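Local coordinates for uncharacterized lipoprotein YjhA (PDB 3CFU) that is of unknown function but is probably a membrane-anchored lipoprotein whose modelled part is a beta-rich DUF4352 domain, at residues H12-V23 and R48-G59. Sequence-based numbering, arbitrary orientation.
Sequences HTNFTVNKVDRV and RLIIEVTMENIG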
ATOM      1  N   HIS A  12      -3.408  -3.311  14.692  1.00 34.30           N
ATOM      2  CA  HIS A  12      -4.737  -3.895  14.867  1.00 31.91           C
ATOM      3  C   HIS A  12      -5.260  -4.508  13.576  1.00 31.56           C
ATOM      4  O   HIS A  12      -6.466  -4.692  13.407  1.00 30.08           O
ATOM      5  CB  HIS A  12      -5.715  -2.834  15.367  1.00 31.31           C
ATOM      6  CG  HIS A  12      -5.450  -2.403  16.773  1.00 33.95           C
ATOM      7  ND1 HIS A  12      -5.779  -3.182  17.861  1.00 40.19           N
ATOM      8  CD2 HIS A  12      -4.840  -1.301  17.268  1.00 34.47           C
ATOM      9  CE1 HIS A  12      -5.382  -2.580  18.968  1.00 45.93           C
ATOM     10  NE2 HIS A  12      -4.808  -1.436  18.635  1.00 46.48           N
ATOM     11  N   THR A  13      -4.344  -4.834  12.675  1.00 32.99           N
ATOM     12  CA  THR A  13      -4.706  -5.429  11.396  1.00 31.94           C
ATOM     13  C   THR A  13      -3.809  -6.621  11.059  1.00 32.68           C
ATOM     14  O   THR A  13      -2.748  -6.779  11.650  1.00 29.44           O
ATOM     15  CB  THR A  13      -4.501  -4.424  10.221  1.00 30.95           C
ATOM     16  OG1 THR A  13      -3.102  -4.123  10.094  1.00 31.77           O
ATOM     17  CG2 THR A  13      -5.259  -3.129  10.460  1.00 32.87           C
ATOM     18  N   ASN A  14      -4.264  -7.479  10.139  1.00 30.07           N
ATOM     19  CA  ASN A  14      -3.419  -8.564   9.626  1.00 30.43           C
ATOM     20  C   ASN A  14      -3.243  -7.965   8.244  1.00 29.59           C
ATOM     21  O   ASN A  14      -4.218  -7.537   7.633  1.00 29.68           O
ATOM     22  CB  ASN A  14      -4.129  -9.908   9.466  1.00 31.18           C
ATOM     23  CG  ASN A  14      -4.187 -10.709  10.748  1.00 28.16           C
ATOM     24  OD1 ASN A  14      -5.075 -11.542  10.913  1.00 36.64           O
ATOM     25  ND2 ASN A  14      -3.240 -10.479  11.652  1.00 35.82           N
ATOM     26  N   PHE A  15      -2.023  -7.946   7.743  1.00 32.48           N
ATOM     27  CA  PHE A  15      -1.750  -7.336   6.458  1.00 31.54           C
ATOM     28  C   PHE A  15      -1.030  -8.247   5.486  1.00 30.26           C
ATOM     29  O   PHE A  15      -0.168  -9.034   5.878  1.00 29.60           O
ATOM     30  CB  PHE A  15      -0.893  -6.089   6.677  1.00 29.53           C
ATOM     31  CG  PHE A  15      -0.460  -5.426   5.415  1.00 29.68           C
ATOM     32  CD1 PHE A  15      -1.333  -4.609   4.718  1.00 25.94           C
ATOM     33  CD2 PHE A  15       0.811  -5.646   4.903  1.00 28.51           C
ATOM     34  CE1 PHE A  15      -0.955  -4.020   3.536  1.00 26.77           C
ATOM     35  CE2 PHE A  15       1.202  -5.060   3.721  1.00 26.50           C
ATOM     36  CZ  PHE A  15       0.312  -4.245   3.030  1.00 29.78           C
ATOM     37  N   THR A  16      -1.349  -8.121   4.207  1.00 32.89           N
ATOM     38  CA  THR A  16      -0.685  -8.961   3.237  1.00 37.98           C
ATOM     39  C   THR A  16      -0.543  -8.332   1.863  1.00 37.11           C
ATOM     40  O   THR A  16      -1.418  -7.593   1.408  1.00 39.53           O
ATOM     41  CB  THR A  16      -1.420 -10.341   3.098  1.00 37.80           C
ATOM     42  OG1 THR A  16      -0.967 -11.019   1.917  1.00 47.06           O
ATOM     43  CG2 THR A  16      -2.903 -10.152   3.018  1.00 33.93           C
ATOM     44  N   VAL A  17       0.595  -8.598   1.230  1.00 41.99           N
ATOM     45  CA  VAL A  17       0.837  -8.128  -0.123  1.00 42.87           C
ATOM     46  C   VAL A  17       0.519  -9.376  -0.953  1.00 46.26           C
ATOM     47  O   VAL A  17       1.216 -10.389  -0.856  1.00 45.59           O
ATOM     48  CB  VAL A  17       2.309  -7.711  -0.355  1.00 41.50           C
ATOM     49  CG1 VAL A  17       2.474  -7.219  -1.788  1.00 40.53           C
ATOM     50  CG2 VAL A  17       2.713  -6.615   0.621  1.00 41.53           C
ATOM     51  N   ASN A  18      -0.544  -9.308  -1.750  1.00 49.28           N
ATOM     52  CA  ASN A  18      -0.972 -10.444  -2.567  1.00 51.17           C
ATOM     53  C   ASN A  18      -0.066 -10.712  -3.762  1.00 53.84           C
ATOM     54  O   ASN A  18       0.718 -11.660  -3.745  1.00 54.22           O
ATOM     55  CB  ASN A  18      -2.409 -10.224  -3.031  1.00 50.36           C
ATOM     56  CG  ASN A  18      -3.382 -10.117  -1.870  1.00 52.77           C
ATOM     57  OD1 ASN A  18      -4.408  -9.436  -1.959  1.00 56.10           O
ATOM     58  ND2 ASN A  18      -3.067 -10.799  -0.776  1.00 49.28           N
ATOM     59  N   LYS A  19      -0.173  -9.888  -4.800  1.00 56.65           N
ATOM     60  CA  LYS A  19       0.662 -10.064  -5.982  1.00 57.06           C
ATOM     61  C   LYS A  19       1.214  -8.748  -6.491  1.00 57.12           C
ATOM     62  O   LYS A  19       0.798  -7.670  -6.056  1.00 55.15           O
ATOM     63  CB  LYS A  19      -0.129 -10.682  -7.144  1.00 58.88           C
ATOM     64  CG  LYS A  19      -1.392 -11.414  -6.757  1.00 64.29           C
ATOM     65  CD  LYS A  19      -2.629 -10.609  -7.118  1.00 67.99           C
ATOM     66  CE  LYS A  19      -2.852 -10.564  -8.624  1.00 62.34           C
ATOM     67  NZ  LYS A  19      -4.015  -9.699  -8.951  1.00 67.87           N
ATOM     68  N   VAL A  20       2.165  -8.855  -7.415  1.00 56.68           N
ATOM     69  CA  VAL A  20       2.725  -7.683  -8.057  1.00 55.70           C
ATOM     70  C   VAL A  20       2.664  -7.897  -9.568  1.00 58.27           C
ATOM     71  O   VAL A  20       3.450  -8.655 -10.138  1.00 59.41           O
ATOM     72  CB  VAL A  20       4.195  -7.398  -7.686  1.00 53.71           C
ATOM     73  CG1 VAL A  20       4.663  -6.145  -8.432  1.00 50.96           C
ATOM     74  CG2 VAL A  20       4.335  -7.184  -6.194  1.00 54.80           C
ATOM     75  N   ASP A  21       1.703  -7.257 -10.219  1.00 59.22           N
ATOM     76  CA  ASP A  21       1.612  -7.373 -11.664  1.00 62.23           C
ATOM     77  C   ASP A  21       2.356  -6.144 -12.221  1.00 61.65           C
ATOM     78  O   ASP A  21       2.561  -5.162 -11.504  1.00 62.18           O
ATOM     79  CB  ASP A  21       0.141  -7.395 -12.124  1.00 61.92           C
ATOM     80  CG  ASP A  21      -0.675  -8.501 -11.442  1.00 67.15           C
ATOM     81  OD1 ASP A  21      -0.159  -9.635 -11.328  1.00 70.96           O
ATOM     82  OD2 ASP A  21      -1.833  -8.239 -11.030  1.00 62.10           O
ATOM     83  N   ARG A  22       2.794  -6.217 -13.474  1.00 61.81           N
ATOM     84  CA  ARG A  22       3.497  -5.107 -14.113  1.00 61.91           C
ATOM     85  C   ARG A  22       2.826  -4.859 -15.459  1.00 62.69           C
ATOM     86  O   ARG A  22       2.461  -5.809 -16.153  1.00 64.44           O
ATOM     87  CB  ARG A  22       4.977  -5.453 -14.362  1.00 63.04           C
ATOM     88  CG  ARG A  22       5.805  -5.795 -13.125  1.00 58.79           C
ATOM     89  CD  ARG A  22       6.854  -6.848 -13.464  1.00 58.98           C
ATOM     90  NE  ARG A  22       6.235  -8.101 -13.902  1.00 65.58           N
ATOM     91  CZ  ARG A  22       6.844  -9.029 -14.640  1.00 64.80           C
ATOM     92  NH1 ARG A  22       8.098  -8.849 -15.036  1.00 61.15           N
ATOM     93  NH2 ARG A  22       6.200 -10.145 -14.978  1.00 62.83           N
ATOM     94  N   VAL A  23       2.639  -3.594 -15.818  1.00 63.33           N
ATOM     95  CA  VAL A  23       2.045  -3.259 -17.110  1.00 63.86           C
ATOM     96  C   VAL A  23       3.037  -2.353 -17.832  1.00 64.54           C
ATOM     97  O   VAL A  23       3.963  -1.825 -17.207  1.00 64.23           O
ATOM     98  CB  VAL A  23       0.694  -2.497 -16.979  1.00 63.40           C
ATOM     99  CG1 VAL A  23       0.931  -1.031 -16.609  1.00 67.25           C
ATOM    100  CG2 VAL A  23      -0.075  -2.583 -18.293  1.00 66.16           C
ATOM    101  N   ARG A  48       5.305  -0.079 -14.646  1.00 54.96           N
ATOM    102  CA  ARG A  48       4.449   0.255 -13.530  1.00 55.64           C
ATOM    103  C   ARG A  48       4.083  -0.947 -12.674  1.00 56.73           C
ATOM    104  O   ARG A  48       3.553  -1.940 -13.175  1.00 57.39           O
ATOM    105  CB  ARG A  48       3.147   0.909 -14.047  1.00 54.88           C
ATOM    106  CG  ARG A  48       2.273   1.522 -12.960  1.00 55.92           C
ATOM    107  CD  ARG A  48       1.255   2.489 -13.550  1.00 61.32           C
ATOM    108  NE  ARG A  48       0.331   1.827 -14.466  1.00 60.84           N
ATOM    109  CZ  ARG A  48      -0.650   1.018 -14.081  1.00 64.78           C
ATOM    110  NH1 ARG A  48      -0.843   0.768 -12.792  1.00 71.27           N
ATOM    111  NH2 ARG A  48      -1.441   0.455 -14.985  1.00 66.59           N
ATOM    112  N   LEU A  49       4.405  -0.865 -11.389  1.00 54.88           N
ATOM    113  CA  LEU A  49       4.053  -1.923 -10.456  1.00 52.48           C
ATOM    114  C   LEU A  49       2.575  -1.766 -10.050  1.00 50.60           C
ATOM    115  O   LEU A  49       2.065  -0.650  -9.914  1.00 50.12           O
ATOM    116  CB  LEU A  49       4.918  -1.832  -9.189  1.00 52.27           C
ATOM    117  CG  LEU A  49       6.366  -2.311  -9.344  1.00 53.53           C
ATOM    118  CD1 LEU A  49       6.950  -1.799 -10.647  1.00 58.54           C
ATOM    119  CD2 LEU A  49       7.201  -1.848  -8.161  1.00 53.04           C
ATOM    120  N   ILE A  50       1.894  -2.896  -9.891  1.00 48.80           N
ATOM    121  CA  ILE A  50       0.505  -2.903  -9.453  1.00 48.46           C
ATOM    122  C   ILE A  50       0.452  -3.860  -8.280  1.00 48.32           C
ATOM    123  O   ILE A  50       0.188  -5.047  -8.454  1.00 49.84           O
ATOM    124  CB  ILE A  50      -0.480  -3.418 -10.513  1.00 50.71           C
ATOM    125  CG1 ILE A  50      -0.445  -2.518 -11.749  1.00 50.21           C
ATOM    126  CG2 ILE A  50      -1.885  -3.461  -9.924  1.00 48.39           C
ATOM    127  CD1 ILE A  50       0.823  -2.657 -12.557  1.00 61.71           C
ATOM    128  N   ILE A  51       0.714  -3.342  -7.084  1.00 48.72           N
ATOM    129  CA  ILE A  51       0.702  -4.159  -5.883  1.00 47.07           C
ATOM    130  C   ILE A  51      -0.698  -4.250  -5.303  1.00 46.58           C
ATOM    131  O   ILE A  51      -1.351  -3.232  -5.068  1.00 47.29           O
ATOM    132  CB  ILE A  51       1.653  -3.579  -4.809  1.00 46.42           C
ATOM    133  CG1 ILE A  51       3.081  -3.520  -5.363  1.00 44.78           C
ATOM    134  CG2 ILE A  51       1.620  -4.441  -3.561  1.00 45.46           C
ATOM    135  CD1 ILE A  51       4.029  -2.667  -4.556  1.00 45.13           C
ATOM    136  N   GLU A  52      -1.166  -5.480  -5.110  1.00 46.26           N
ATOM    137  CA  GLU A  52      -2.476  -5.713  -4.522  1.00 45.37           C
ATOM    138  C   GLU A  52      -2.199  -6.111  -3.083  1.00 45.02           C
ATOM    139  O   GLU A  52      -1.363  -6.983  -2.824  1.00 45.62           O
ATOM    140  CB  GLU A  52      -3.225  -6.843  -5.238  1.00 43.61           C
ATOM    141  CG  GLU A  52      -4.611  -7.075  -4.672  1.00 48.88           C
ATOM    142  CD  GLU A  52      -5.321  -8.254  -5.304  1.00 64.19           C
ATOM    143  OE1 GLU A  52      -4.904  -9.406  -5.060  1.00 67.11           O
ATOM    144  OE2 GLU A  52      -6.297  -8.024  -6.052  1.00 71.97           O
ATOM    145  N   VAL A  53      -2.889  -5.458  -2.151  1.00 44.70           N
ATOM    146  CA  VAL A  53      -2.715  -5.733  -0.726  1.00 41.35           C
ATOM    147  C   VAL A  53      -4.072  -5.940  -0.048  1.00 42.80           C
ATOM    148  O   VAL A  53      -5.118  -5.577  -0.593  1.00 38.40           O
ATOM    149  CB  VAL A  53      -1.951  -4.562  -0.011  1.00 42.38           C
ATOM    150  CG1 VAL A  53      -0.601  -4.324  -0.675  1.00 39.01           C
ATOM    151  CG2 VAL A  53      -2.767  -3.283  -0.054  1.00 41.19           C
ATOM    152  N   THR A  54      -4.046  -6.533   1.143  1.00 42.88           N
ATOM    153  CA  THR A  54      -5.259  -6.788   1.903  1.00 42.77           C
ATOM    154  C   THR A  54      -5.049  -6.389   3.352  1.00 39.88           C
ATOM    155  O   THR A  54      -4.005  -6.671   3.931  1.00 37.29           O
ATOM    156  CB  THR A  54      -5.650  -8.288   1.886  1.00 45.03           C
ATOM    157  OG1 THR A  54      -6.085  -8.654   0.572  1.00 52.36           O
ATOM    158  CG2 THR A  54      -6.779  -8.567   2.890  1.00 40.29           C
HETATM  159  N   MSE A  55      -6.053  -5.726   3.918  1.00 39.07           N
HETATM  160  CA  MSE A  55      -6.038  -5.298   5.309  1.00 38.73           C
HETATM  161  C   MSE A  55      -7.202  -5.954   6.037  1.00 37.12           C
HETATM  162  O   MSE A  55      -8.347  -5.885   5.588  1.00 36.26           O
HETATM  163  CB  MSE A  55      -6.198  -3.777   5.436  1.00 37.35           C
HETATM  164  CG  MSE A  55      -4.958  -2.985   5.098  1.00 45.15           C
HETATM  165 SE   MSE A  55      -5.186  -1.058   5.198  1.00 57.00          SE
HETATM  166  CE  MSE A  55      -5.512  -0.844   7.092  1.00 26.63           C
ATOM    167  N   GLU A  56      -6.908  -6.590   7.163  1.00 36.02           N
ATOM    168  CA  GLU A  56      -7.951  -7.219   7.949  1.00 35.22           C
ATOM    169  C   GLU A  56      -7.979  -6.615   9.340  1.00 36.12           C
ATOM    170  O   GLU A  56      -6.989  -6.677  10.084  1.00 38.58           O
ATOM    171  CB  GLU A  56      -7.718  -8.726   8.056  1.00 35.98           C
ATOM    172  CG  GLU A  56      -8.629  -9.441   9.051  1.00 34.80           C
ATOM    173  CD  GLU A  56      -8.371 -10.948   9.079  1.00 51.27           C
ATOM    174  OE1 GLU A  56      -7.648 -11.434   8.179  1.00 55.03           O
ATOM    175  OE2 GLU A  56      -8.888 -11.644   9.984  1.00 43.47           O
ATOM    176  N   ASN A  57      -9.114  -6.024   9.692  1.00 32.44           N
ATOM    177  CA  ASN A  57      -9.265  -5.425  11.005  1.00 32.71           C
ATOM    178  C   ASN A  57      -9.563  -6.531  12.013  1.00 32.86           C
ATOM    179  O   ASN A  57     -10.564  -7.233  11.892  1.00 34.61           O
ATOM    180  CB  ASN A  57     -10.396  -4.393  10.993  1.00 29.41           C
ATOM    181  CG  ASN A  57     -10.486  -3.634  12.288  1.00 25.66           C
ATOM    182  OD1 ASN A  57     -11.279  -2.701  12.432  1.00 40.80           O
ATOM    183  ND2 ASN A  57      -9.670  -4.038  13.254  1.00 31.33           N
ATOM    184  N   ILE A  58      -8.672  -6.678  12.993  1.00 35.96           N
ATOM    185  CA  ILE A  58      -8.791  -7.689  14.043  1.00 30.40           C
ATOM    186  C   ILE A  58      -8.906  -7.014  15.403  1.00 30.65           C
ATOM    187  O   ILE A  58      -8.699  -7.632  16.445  1.00 31.15           O
ATOM    188  CB  ILE A  58      -7.569  -8.648  14.054  1.00 33.01           C
ATOM    189  CG1 ILE A  58      -6.271  -7.846  14.152  1.00 32.20           C
ATOM    190  CG2 ILE A  58      -7.558  -9.510  12.784  1.00 22.19           C
ATOM    191  CD1 ILE A  58      -5.050  -8.724  14.310  1.00 33.62           C
ATOM    192  N   GLY A  59      -9.212  -5.725  15.382  1.00 31.70           N
ATOM    193  CA  GLY A  59      -9.389  -4.995  16.620  1.00 29.37           C
ATOM    194  C   GLY A  59     -10.875  -4.688  16.789  1.00 29.50           C
ATOM    195  O   GLY A  59     -11.678  -4.985  15.901  1.00 28.84           O
TER
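The ring of Phe15 meets Met55, a selenomethionine here, at its edge: CG of Met55 lies near the ring plane, 4.0 Å from CD1. Further round the ring, Phe15 CE1 comes within 3.7 Å of CB of Val53, and Tyr124 stacks on Phe15 from outside the pair. Phe15 CG is anti to the backbone N (chi1 176°), which lays the ring beside its own carbonyl carbon, so that its far edge comes close to Val53 on the neighbouring strand. The amide of Asn14 and the carboxylate of Glu56 stand side by side on the other face, pointing the same way with their planes 83° apart; polar groups suit this more exposed side. There too Thr16 CG2 rests 3.5 Å from Thr54 CB, while Thr54 OG1 bonds to Thr105.

The two strands are the central neighbours of a four-stranded antiparallel sheet, flanked by strands 7-10 and 103-112, within the DUF4352 domain. Between Val17 and Val20 the register slips by one residue, a beta bulge. Asn18 N still donates to Glu52 O at 2.7 Å, but the return bond, from Glu52 N, goes to Lys19 O (3.1 Å), nearly straight at 170°. At the bulge the chain of Lys19 bends at chi2 and chi3, bringing CD against Glu52 OE1 and NZ to a weak bond with Asp21 OD2 of its own strand. Glu52 has its salt bridge with Arg91, and Lys19 NZ, 4.0 Å from Glu52 OE1, is only a nearby opposite charge.

Across the bulge, on the face of Phe15, beta-branched residues fit the extended backbone well, and Ile51 bridges two valines: its CG2 meets CG1 of Val17 (3.4 Å) and its CG1 meets CG2 of Val20. On the reverse face Val23 CG1 lies against the guanidinium of Arg48, whose charge is met by Glu88 and whose NH1 bonds to Ser109.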